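Local coordinates for Cas6b (Methanococcus maripaludis, PDB 4Z7K), which probably cleaves CRISPR precursor RNA as a Cas6-type endoribonuclease, binding a non-stem-loop repeat RNA during crRNA processing, at residues K22-F27 and I52-I57. Numbering follows the deposited sequence.
Sequences KLRGYF and IQFKII. With nucleotides of chain C.
Arg24, on helix 20-30, lies across the Phe54 ring of strand 52-57 and then runs on to the nucleic acid. Its CB sits 3.4 Å from Phe54 CD1, CG stays by the same ring atom, and CD leaves it at 3.8 Å. With CG anti to the backbone N (chi1 166°) and the chain extended as far as NE, the guanidinium reaches beyond the ring to chain C. There NH2 gives an almost straight hydrogen bond of 2.6 Å to O3' of DC23 of chain C, at the edge of the guanidinium, while NH1 lies beside C5' of A24 of chain C. A methionine here would probably leave O3' of DC23 of chain C without its N-H donor. Flanking the arginine, Leu23 CD2 packs on Phe54 CB at 3.8 Å, and Phe27 CB meets Phe54 CZ; the Phe27 and Phe54 rings lie nearly parallel, their planes 17° apart, but are offset, with centroids 5.5 Å apart and little ring area shared. Ile63 of neighbouring strand 60-66 touches both phenylalanines. Apolar helix-on-sheet packing thus backs a nucleic-acid-binding surface, consistent with the RAMP-type ferredoxin-like fold of the Cas6b N-terminal domain, in which 52-57 is an outer strand of the four-strand sheet.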
loop_
_atom_site.group_PDB
_atom_site.type_symbol
_atom_site.label_atom_id
_atom_site.label_comp_id
_atom_site.label_asym_id
_atom_site.label_seq_id
_atom_site.Cartn_x
_atom_site.Cartn_y
_atom_site.Cartn_z
ATOM N N LYS B 22 14.225 13.314 8.748
ATOM C CA LYS B 22 15.533 13.943 8.569
ATOM C C LYS B 22 16.481 13.697 9.746
ATOM O O LYS B 22 17.688 13.566 9.561
ATOM C CB LYS B 22 15.358 15.437 8.327
ATOM C CG LYS B 22 14.188 15.766 7.411
ATOM C CD LYS B 22 14.103 17.259 7.151
ATOM C CE LYS B 22 12.825 17.639 6.428
ATOM N NZ LYS B 22 12.908 19.028 5.895
ATOM N N LEU B 23 15.934 13.658 10.954
ATOM C CA LEU B 23 16.700 13.259 12.128
ATOM C C LEU B 23 17.270 11.863 11.938
ATOM O O LEU B 23 18.443 11.602 12.215
ATOM C CB LEU B 23 15.824 13.281 13.379
ATOM C CG LEU B 23 16.600 12.928 14.639
ATOM C CD1 LEU B 23 17.444 14.081 15.094
ATOM C CD2 LEU B 23 15.640 12.473 15.717
ATOM N N ARG B 24 16.417 10.960 11.469
ATOM C CA ARG B 24 16.843 9.617 11.117
ATOM C C ARG B 24 17.775 9.700 9.929
ATOM O O ARG B 24 18.825 9.066 9.914
ATOM C CB ARG B 24 15.640 8.731 10.792
ATOM C CG ARG B 24 15.996 7.448 10.101
ATOM C CD ARG B 24 14.954 6.393 10.327
ATOM N NE ARG B 24 15.219 5.215 9.513
ATOM C CZ ARG B 24 14.937 5.157 8.214
ATOM N NH1 ARG B 24 14.418 6.208 7.589
ATOM N NH2 ARG B 24 15.195 4.057 7.531
ATOM N N GLY B 25 17.418 10.567 8.985
ATOM C CA GLY B 25 18.163 10.750 7.755
ATOM C C GLY B 25 19.638 10.947 8.044
ATOM O O GLY B 25 20.481 10.308 7.414
ATOM N N TYR B 26 19.948 11.814 9.008
ATOM C CA TYR B 26 21.327 12.218 9.269
ATOM C C TYR B 26 22.191 11.123 9.901
ATOM O O TYR B 26 23.387 11.064 9.656
ATOM C CB TYR B 26 21.334 13.454 10.193
ATOM C CG TYR B 26 22.646 13.658 10.926
ATOM C CD1 TYR B 26 23.641 14.482 10.405
ATOM C CD2 TYR B 26 22.899 13.001 12.134
ATOM C CE1 TYR B 26 24.845 14.648 11.064
ATOM C CE2 TYR B 26 24.103 13.149 12.791
ATOM C CZ TYR B 26 25.075 13.976 12.258
ATOM O OH TYR B 26 26.273 14.123 12.928
ATOM N N PHE B 27 21.593 10.262 10.707
ATOM C CA PHE B 27 22.285 9.110 11.280
ATOM C C PHE B 27 22.423 7.979 10.258
ATOM O O PHE B 27 23.236 7.067 10.422
ATOM C CB PHE B 27 21.576 8.636 12.542
ATOM C CG PHE B 27 21.909 9.460 13.764
ATOM C CD1 PHE B 27 21.142 10.581 14.085
ATOM C CD2 PHE B 27 22.969 9.118 14.592
ATOM C CE1 PHE B 27 21.426 11.345 15.204
ATOM C CE2 PHE B 27 23.263 9.882 15.719
ATOM C CZ PHE B 27 22.488 10.998 16.022
ATOM N N ILE B 52 16.272 0.658 17.145
ATOM C CA ILE B 52 16.690 2.061 17.170
ATOM C C ILE B 52 15.661 2.889 16.399
ATOM O O ILE B 52 15.479 2.666 15.202
ATOM C CB ILE B 52 18.089 2.297 16.543
ATOM C CG1 ILE B 52 19.197 1.821 17.475
ATOM C CG2 ILE B 52 18.314 3.789 16.279
ATOM C CD1 ILE B 52 19.348 2.678 18.686
ATOM N N GLN B 53 15.006 3.841 17.073
ATOM C CA GLN B 53 13.952 4.671 16.460
ATOM C C GLN B 53 14.184 6.170 16.683
ATOM O O GLN B 53 14.564 6.596 17.775
ATOM C CB GLN B 53 12.583 4.302 17.031
ATOM C CG GLN B 53 12.328 2.825 17.144
ATOM C CD GLN B 53 11.113 2.527 17.984
ATOM O OE1 GLN B 53 10.195 3.341 18.065
ATOM N NE2 GLN B 53 11.103 1.369 18.632
ATOM N N PHE B 54 13.922 6.972 15.661
ATOM C CA PHE B 54 14.121 8.411 15.774
ATOM C C PHE B 54 12.811 9.200 15.811
ATOM O O PHE B 54 11.979 9.095 14.917
ATOM C CB PHE B 54 15.006 8.883 14.640
ATOM C CG PHE B 54 16.302 8.159 14.581
ATOM C CD1 PHE B 54 16.488 7.123 13.688
ATOM C CD2 PHE B 54 17.320 8.479 15.459
ATOM C CE1 PHE B 54 17.672 6.447 13.651
ATOM C CE2 PHE B 54 18.504 7.811 15.427
ATOM C CZ PHE B 54 18.686 6.794 14.522
ATOM N N LYS B 55 12.640 9.988 16.865
ATOM C CA LYS B 55 11.379 10.658 17.130
ATOM C C LYS B 55 11.618 12.146 17.398
ATOM O O LYS B 55 12.709 12.520 17.840
ATOM C CB LYS B 55 10.697 9.979 18.318
ATOM C CG LYS B 55 10.484 8.489 18.083
ATOM C CD LYS B 55 10.059 7.720 19.323
ATOM C CE LYS B 55 9.551 6.320 18.943
ATOM N NZ LYS B 55 8.497 6.234 17.866
ATOM N N ILE B 56 10.637 13.006 17.123
ATOM C CA ILE B 56 10.781 14.399 17.551
ATOM C C ILE B 56 9.685 14.775 18.533
ATOM O O ILE B 56 8.497 14.731 18.213
ATOM C CB ILE B 56 10.768 15.370 16.380
ATOM C CG1 ILE B 56 12.072 15.241 15.602
ATOM C CG2 ILE B 56 10.661 16.781 16.887
ATOM C CD1 ILE B 56 12.134 16.126 14.400
ATOM N N ILE B 57 10.113 15.132 19.742
ATOM C CA ILE B 57 9.218 15.213 20.891
ATOM C C ILE B 57 9.430 16.416 21.826
ATOM O O ILE B 57 10.501 16.588 22.425
ATOM C CB ILE B 57 9.357 13.912 21.722
ATOM C CG1 ILE B 57 8.714 12.749 20.965
ATOM C CG2 ILE B 57 8.835 14.084 23.143
ATOM C CD1 ILE B 57 8.117 11.719 21.838
ATOM P P U C 25 18.146 10.129 2.968
ATOM O OP1 U C 25 18.857 9.959 1.670
ATOM O OP2 U C 25 18.890 9.957 4.249
ATOM O "O5'" U C 25 17.531 11.594 2.932
ATOM C "C5'" U C 25 16.258 11.868 3.508
ATOM C "C4'" U C 25 16.155 13.311 3.925
ATOM O "O4'" U C 25 16.657 13.468 5.283
ATOM C "C3'" U C 25 16.968 14.296 3.081
ATOM O "O3'" U C 25 16.252 14.764 1.950
ATOM C "C2'" U C 25 17.323 15.403 4.072
ATOM O "O2'" U C 25 16.249 16.326 4.227
ATOM C "C1'" U C 25 17.490 14.609 5.368
ATOM N N1 U C 25 18.898 14.228 5.662
ATOM C C2 U C 25 19.604 15.159 6.405
ATOM O O2 U C 25 19.092 16.200 6.782
ATOM N N3 U C 25 20.910 14.835 6.696
ATOM C C4 U C 25 21.572 13.685 6.325
ATOM O O4 U C 25 22.747 13.532 6.671
ATOM C C5 U C 25 20.778 12.765 5.558
ATOM C C6 U C 25 19.502 13.055 5.261
ATOM P P DC C 23 12.274 0.975 8.243
ATOM O OP1 DC C 23 13.505 1.454 8.895
ATOM O OP2 DC C 23 11.004 1.722 8.464
ATOM O "O5'" DC C 23 12.513 0.866 6.673
ATOM C "C5'" DC C 23 13.794 0.963 6.168
ATOM C "C4'" DC C 23 13.727 1.603 4.821
ATOM O "O4'" DC C 23 12.722 0.926 4.066
ATOM C "C3'" DC C 23 13.308 3.060 4.856
ATOM O "O3'" DC C 23 14.486 3.886 4.997
ATOM C "C2'" DC C 23 12.611 3.240 3.509
ATOM C "C1'" DC C 23 12.049 1.838 3.233
ATOM N N1 DC C 23 10.620 1.709 3.500
ATOM C C2 DC C 23 9.701 2.222 2.587
ATOM O O2 DC C 23 10.110 2.776 1.559
ATOM N N3 DC C 23 8.384 2.089 2.848
ATOM C C4 DC C 23 7.969 1.488 3.959
ATOM N N4 DC C 23 6.650 1.390 4.156
ATOM C C5 DC C 23 8.890 0.959 4.912
ATOM C C6 DC C 23 10.199 1.093 4.645
ATOM P P A C 24 15.007 4.838 3.808
ATOM O OP1 A C 24 14.163 6.060 3.766
ATOM O OP2 A C 24 15.171 4.043 2.567
ATOM O "O5'" A C 24 16.503 5.214 4.240
ATOM C "C5'" A C 24 16.810 6.243 5.171
ATOM C "C4'" A C 24 17.494 7.404 4.478
ATOM O "O4'" A C 24 18.875 7.056 4.128
ATOM C "C3'" A C 24 16.812 7.814 3.174
ATOM O "O3'" A C 24 16.818 9.229 2.970
ATOM C "C2'" A C 24 17.629 7.085 2.109
ATOM O "O2'" A C 24 17.599 7.697 0.834
ATOM C "C1'" A C 24 19.037 7.096 2.713
ATOM N N9 A C 24 19.913 5.987 2.314
ATOM C C8 A C 24 21.241 5.910 2.652
ATOM N N7 A C 24 21.859 4.866 2.151
ATOM C C5 A C 24 20.886 4.233 1.388
ATOM C C6 A C 24 20.922 3.060 0.615
ATOM N N6 A C 24 22.016 2.312 0.482
ATOM N N1 A C 24 19.801 2.682 -0.037
ATOM C C2 A C 24 18.709 3.437 0.096
ATOM N N3 A C 24 18.556 4.551 0.804
ATOM C C4 A C 24 19.693 4.934 1.427
#